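Local coordinates for lysozyme inhibitor LprI-like N-terminal domain-containing protein (Burkholderia thailandensis, PDB 6AR7) that is of unknown function but belongs to the LprI family of lysozyme inhibitors and may bind a lysozyme, at residues W56-T70 against V121-Y135. Numbering follows the deposited sequence.
Sequences WQGEVDAAYQRLVKT and VRERALALRGAADRY
With CG anti to its carbonyl carbon (chi1 -81°), Trp56 lays its indole across helix 107-136, while Arg122, CG anti to the backbone N and the chain extended to NE, runs alongside it in the same direction. Arg122 CG sits over one face of the indole as a CH-pi contact, 3.8 Å from the centroid of the Trp56 five-membered ring. Both polar ends then reach Asp27, by a hydrogen bond from Trp56 NE1 and a salt bridge from Arg122 NE. The indole is a knob among Arg122, Ala125, Leu126 and Arg129, and its CZ3 lies over a face of the Arg129 guanidinium. Arg129 NH2 donates a nearly straight bond (167°) to Glu59 OE1 at 3.0 Å, on its anti side but tilted out of the carboxylate plane; a water bridges Arg129 NE to the same oxygen, and NH1 pairs with Asp24. Deeper in, Val60 and Leu67 enter holes on helix 107-136, and Leu128 returns the fit, its CB 3.7 Å from Ala63 CB. Farther along, Arg66 grips Asp133 end-on, NH1 (2.9 Å) and NH2 both meeting OD1, while Ala132 CB lies over one guanidinium face, toward its rim. With small alanines at the interface, the axes of 56-70 and 121-135 approach to 8.1 Å at 24°: a near-parallel helix pair with knobs-into-holes packing and two salt bridges along one edge, as in all-alpha helical bundles.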
# COMPACT_ATOMS: atom_id res chain seq x y z
N TRP A 56 0.13 -6.60 11.32
CA TRP A 56 -0.29 -6.72 9.93
C TRP A 56 0.83 -7.25 9.05
O TRP A 56 0.57 -7.98 8.09
CB TRP A 56 -0.80 -5.39 9.39
CG TRP A 56 -2.19 -5.14 9.80
CD1 TRP A 56 -2.62 -4.17 10.66
CD2 TRP A 56 -3.34 -5.91 9.44
NE1 TRP A 56 -3.99 -4.27 10.84
CE2 TRP A 56 -4.45 -5.33 10.10
CE3 TRP A 56 -3.55 -7.02 8.61
CZ2 TRP A 56 -5.74 -5.81 9.94
CZ3 TRP A 56 -4.84 -7.49 8.46
CH2 TRP A 56 -5.92 -6.90 9.12
N GLN A 57 2.08 -6.88 9.33
CA GLN A 57 3.18 -7.42 8.53
C GLN A 57 3.30 -8.93 8.73
O GLN A 57 3.60 -9.67 7.79
CB GLN A 57 4.47 -6.70 8.89
CG GLN A 57 5.71 -7.22 8.12
CD GLN A 57 5.55 -7.10 6.62
OE1 GLN A 57 5.29 -6.02 6.10
NE2 GLN A 57 5.73 -8.22 5.91
N GLY A 58 3.02 -9.42 9.93
CA GLY A 58 2.97 -10.86 10.12
C GLY A 58 1.87 -11.50 9.29
O GLY A 58 2.03 -12.62 8.79
N GLU A 59 0.74 -10.80 9.13
CA GLU A 59 -0.33 -11.37 8.32
C GLU A 59 0.01 -11.32 6.84
O GLU A 59 -0.41 -12.20 6.07
CB GLU A 59 -1.65 -10.66 8.60
CG GLU A 59 -2.15 -10.92 10.02
CD GLU A 59 -2.27 -12.42 10.30
OE1 GLU A 59 -3.08 -13.08 9.61
OE2 GLU A 59 -1.53 -12.93 11.18
N VAL A 60 0.77 -10.32 6.42
CA VAL A 60 1.29 -10.30 5.05
C VAL A 60 2.11 -11.55 4.80
O VAL A 60 1.90 -12.28 3.82
CB VAL A 60 2.13 -9.03 4.80
CG1 VAL A 60 2.92 -9.16 3.50
CG2 VAL A 60 1.26 -7.77 4.78
N ASP A 61 3.05 -11.84 5.69
CA ASP A 61 3.94 -12.97 5.48
C ASP A 61 3.19 -14.29 5.51
O ASP A 61 3.49 -15.19 4.72
CB ASP A 61 5.08 -12.93 6.50
CG ASP A 61 5.99 -11.73 6.29
OD1 ASP A 61 6.07 -11.26 5.13
OD2 ASP A 61 6.63 -11.24 7.25
N ALA A 62 2.21 -14.42 6.40
CA ALA A 62 1.46 -15.66 6.51
C ALA A 62 0.51 -15.85 5.34
O ALA A 62 0.33 -16.98 4.86
CB ALA A 62 0.67 -15.70 7.82
N ALA A 63 -0.17 -14.79 4.92
CA ALA A 63 -1.06 -14.91 3.78
C ALA A 63 -0.26 -15.19 2.52
O ALA A 63 -0.65 -16.03 1.70
CB ALA A 63 -1.91 -13.65 3.62
N TYR A 64 0.90 -14.55 2.37
CA TYR A 64 1.77 -14.85 1.24
C TYR A 64 2.20 -16.32 1.25
O TYR A 64 2.28 -16.96 0.20
CB TYR A 64 3.00 -13.93 1.25
CG TYR A 64 4.04 -14.25 0.20
CD1 TYR A 64 3.85 -13.88 -1.13
CD2 TYR A 64 5.21 -14.94 0.53
CE1 TYR A 64 4.81 -14.17 -2.11
CE2 TYR A 64 6.18 -15.24 -0.45
CZ TYR A 64 5.97 -14.85 -1.77
OH TYR A 64 6.91 -15.14 -2.74
N GLN A 65 2.45 -16.88 2.43
CA GLN A 65 2.87 -18.27 2.48
C GLN A 65 1.74 -19.23 2.10
O GLN A 65 1.95 -20.16 1.32
CB GLN A 65 3.45 -18.61 3.85
CG GLN A 65 4.84 -18.04 4.09
CD GLN A 65 5.81 -18.33 2.94
OE1 GLN A 65 5.82 -19.43 2.38
NE2 GLN A 65 6.65 -17.35 2.61
N ARG A 66 0.53 -19.01 2.63
CA ARG A 66 -0.62 -19.80 2.19
C ARG A 66 -0.79 -19.72 0.67
O ARG A 66 -1.02 -20.74 0.01
CB ARG A 66 -1.89 -19.31 2.86
CG ARG A 66 -2.24 -19.94 4.17
CD ARG A 66 -3.74 -19.89 4.31
NE ARG A 66 -4.19 -18.51 4.43
CZ ARG A 66 -5.31 -18.03 3.88
NH1 ARG A 66 -6.08 -18.83 3.14
NH2 ARG A 66 -5.64 -16.76 4.06
N LEU A 67 -0.70 -18.51 0.13
CA LEU A 67 -0.92 -18.30 -1.30
C LEU A 67 0.08 -19.11 -2.13
O LEU A 67 -0.30 -19.75 -3.11
CB LEU A 67 -0.80 -16.81 -1.62
CG LEU A 67 -1.47 -16.29 -2.89
CD1 LEU A 67 -1.59 -14.78 -2.81
CD2 LEU A 67 -0.65 -16.67 -4.10
N VAL A 68 1.35 -19.08 -1.74
CA VAL A 68 2.38 -19.79 -2.49
C VAL A 68 2.12 -21.29 -2.44
O VAL A 68 2.37 -22.01 -3.42
CB VAL A 68 3.77 -19.42 -1.95
CG1 VAL A 68 4.84 -20.38 -2.48
CG2 VAL A 68 4.12 -17.98 -2.29
N LYS A 69 1.58 -21.79 -1.32
CA LYS A 69 1.35 -23.22 -1.19
C LYS A 69 0.07 -23.67 -1.90
O LYS A 69 -0.02 -24.83 -2.29
CB LYS A 69 1.31 -23.63 0.28
N THR A 70 -0.93 -22.79 -2.05
CA THR A 70 -2.20 -23.23 -2.62
C THR A 70 -2.47 -22.77 -4.04
O THR A 70 -3.32 -23.36 -4.71
CB THR A 70 -3.37 -22.78 -1.73
OG1 THR A 70 -3.47 -21.35 -1.74
CG2 THR A 70 -3.17 -23.28 -0.30
N VAL A 121 0.51 -1.71 4.82
CA VAL A 121 0.80 -3.06 5.27
C VAL A 121 -0.51 -3.81 5.48
O VAL A 121 -0.69 -4.92 4.98
CB VAL A 121 1.65 -3.03 6.56
CG1 VAL A 121 2.05 -4.45 7.00
CG2 VAL A 121 2.88 -2.18 6.32
N ARG A 122 -1.45 -3.17 6.17
CA ARG A 122 -2.80 -3.71 6.29
C ARG A 122 -3.39 -4.03 4.92
O ARG A 122 -3.88 -5.15 4.69
CB ARG A 122 -3.66 -2.69 7.03
CG ARG A 122 -5.04 -3.14 7.35
CD ARG A 122 -5.69 -2.17 8.35
NE ARG A 122 -7.07 -2.59 8.58
CZ ARG A 122 -8.08 -2.35 7.75
NH1 ARG A 122 -7.89 -1.67 6.62
NH2 ARG A 122 -9.28 -2.81 8.07
N GLU A 123 -3.31 -3.07 3.98
CA GLU A 123 -3.84 -3.28 2.63
C GLU A 123 -3.20 -4.48 1.94
O GLU A 123 -3.89 -5.29 1.32
CB GLU A 123 -3.66 -2.00 1.79
CG GLU A 123 -4.69 -0.92 2.09
CD GLU A 123 -4.29 0.49 1.61
OE1 GLU A 123 -3.24 0.66 0.96
OE2 GLU A 123 -5.04 1.45 1.91
N ARG A 124 -1.87 -4.60 2.02
CA ARG A 124 -1.22 -5.72 1.35
C ARG A 124 -1.68 -7.05 1.95
O ARG A 124 -1.94 -8.01 1.22
CB ARG A 124 0.30 -5.58 1.44
CG ARG A 124 1.07 -6.67 0.69
CD ARG A 124 0.64 -6.81 -0.79
NE ARG A 124 1.53 -7.72 -1.49
CZ ARG A 124 1.36 -8.15 -2.73
NH1 ARG A 124 0.31 -7.74 -3.45
NH2 ARG A 124 2.23 -8.99 -3.26
N ALA A 125 -1.84 -7.10 3.27
CA ALA A 125 -2.30 -8.33 3.92
C ALA A 125 -3.67 -8.75 3.42
O ALA A 125 -3.90 -9.93 3.12
CB ALA A 125 -2.34 -8.13 5.44
N LEU A 126 -4.60 -7.80 3.31
CA LEU A 126 -5.97 -8.14 2.93
C LEU A 126 -6.04 -8.62 1.48
O LEU A 126 -6.85 -9.50 1.15
CB LEU A 126 -6.88 -6.93 3.12
CG LEU A 126 -7.05 -6.45 4.56
CD1 LEU A 126 -7.81 -5.12 4.57
CD2 LEU A 126 -7.76 -7.52 5.39
N ALA A 127 -5.23 -8.04 0.60
CA ALA A 127 -5.19 -8.48 -0.79
C ALA A 127 -4.65 -9.90 -0.89
O ALA A 127 -5.19 -10.72 -1.64
CB ALA A 127 -4.34 -7.52 -1.61
N LEU A 128 -3.57 -10.19 -0.17
CA LEU A 128 -3.01 -11.54 -0.18
C LEU A 128 -4.02 -12.53 0.39
O LEU A 128 -4.19 -13.63 -0.16
CB LEU A 128 -1.71 -11.56 0.61
CG LEU A 128 -0.54 -10.85 -0.08
CD1 LEU A 128 0.56 -10.61 0.89
CD2 LEU A 128 -0.02 -11.74 -1.20
N ARG A 129 -4.70 -12.14 1.46
CA ARG A 129 -5.71 -13.00 2.07
C ARG A 129 -6.83 -13.30 1.10
O ARG A 129 -7.27 -14.44 0.97
CB ARG A 129 -6.30 -12.35 3.31
CG ARG A 129 -5.46 -12.40 4.54
CD ARG A 129 -6.23 -11.66 5.63
NE ARG A 129 -5.57 -11.72 6.93
CZ ARG A 129 -6.08 -11.18 8.02
NH1 ARG A 129 -7.25 -10.56 7.96
NH2 ARG A 129 -5.45 -11.29 9.18
N GLY A 130 -7.33 -12.26 0.42
CA GLY A 130 -8.41 -12.47 -0.53
C GLY A 130 -8.03 -13.44 -1.63
O GLY A 130 -8.82 -14.31 -2.00
N ALA A 131 -6.81 -13.32 -2.16
CA ALA A 131 -6.37 -14.25 -3.19
C ALA A 131 -6.23 -15.66 -2.64
O ALA A 131 -6.73 -16.62 -3.23
CB ALA A 131 -5.05 -13.78 -3.81
N ALA A 132 -5.53 -15.81 -1.51
CA ALA A 132 -5.32 -17.14 -0.96
C ALA A 132 -6.64 -17.81 -0.62
O ALA A 132 -6.78 -19.03 -0.80
CB ALA A 132 -4.43 -17.05 0.27
N ASP A 133 -7.64 -17.04 -0.18
CA ASP A 133 -8.94 -17.63 0.10
C ASP A 133 -9.63 -18.06 -1.18
O ASP A 133 -10.27 -19.12 -1.24
CB ASP A 133 -9.83 -16.65 0.86
CG ASP A 133 -9.35 -16.40 2.28
OD1 ASP A 133 -8.41 -17.09 2.71
OD2 ASP A 133 -9.91 -15.51 2.96
N ARG A 134 -9.50 -17.26 -2.23
CA ARG A 134 -10.15 -17.60 -3.50
C ARG A 134 -9.49 -18.81 -4.15
O ARG A 134 -10.18 -19.66 -4.72
CB ARG A 134 -10.12 -16.39 -4.43
CG ARG A 134 -11.05 -16.50 -5.63
CD ARG A 134 -11.51 -15.13 -6.09
NE ARG A 134 -10.98 -14.04 -5.26
CZ ARG A 134 -9.87 -13.36 -5.54
NH1 ARG A 134 -9.45 -12.39 -4.73
NH2 ARG A 134 -9.17 -13.65 -6.63
N TYR A 135 -8.16 -18.92 -4.06
CA TYR A 135 -7.48 -20.10 -4.61
C TYR A 135 -7.74 -21.36 -3.79
O TYR A 135 -7.56 -22.47 -4.31
CB TYR A 135 -5.97 -19.87 -4.68
CG TYR A 135 -5.53 -18.75 -5.60
CD1 TYR A 135 -6.28 -18.40 -6.73
CD2 TYR A 135 -4.38 -18.04 -5.34
CE1 TYR A 135 -5.87 -17.38 -7.57
CE2 TYR A 135 -3.96 -17.01 -6.17
CZ TYR A 135 -4.71 -16.68 -7.29
OH TYR A 135 -4.29 -15.65 -8.10
O HOH W 1 -2.93 -13.53 6.90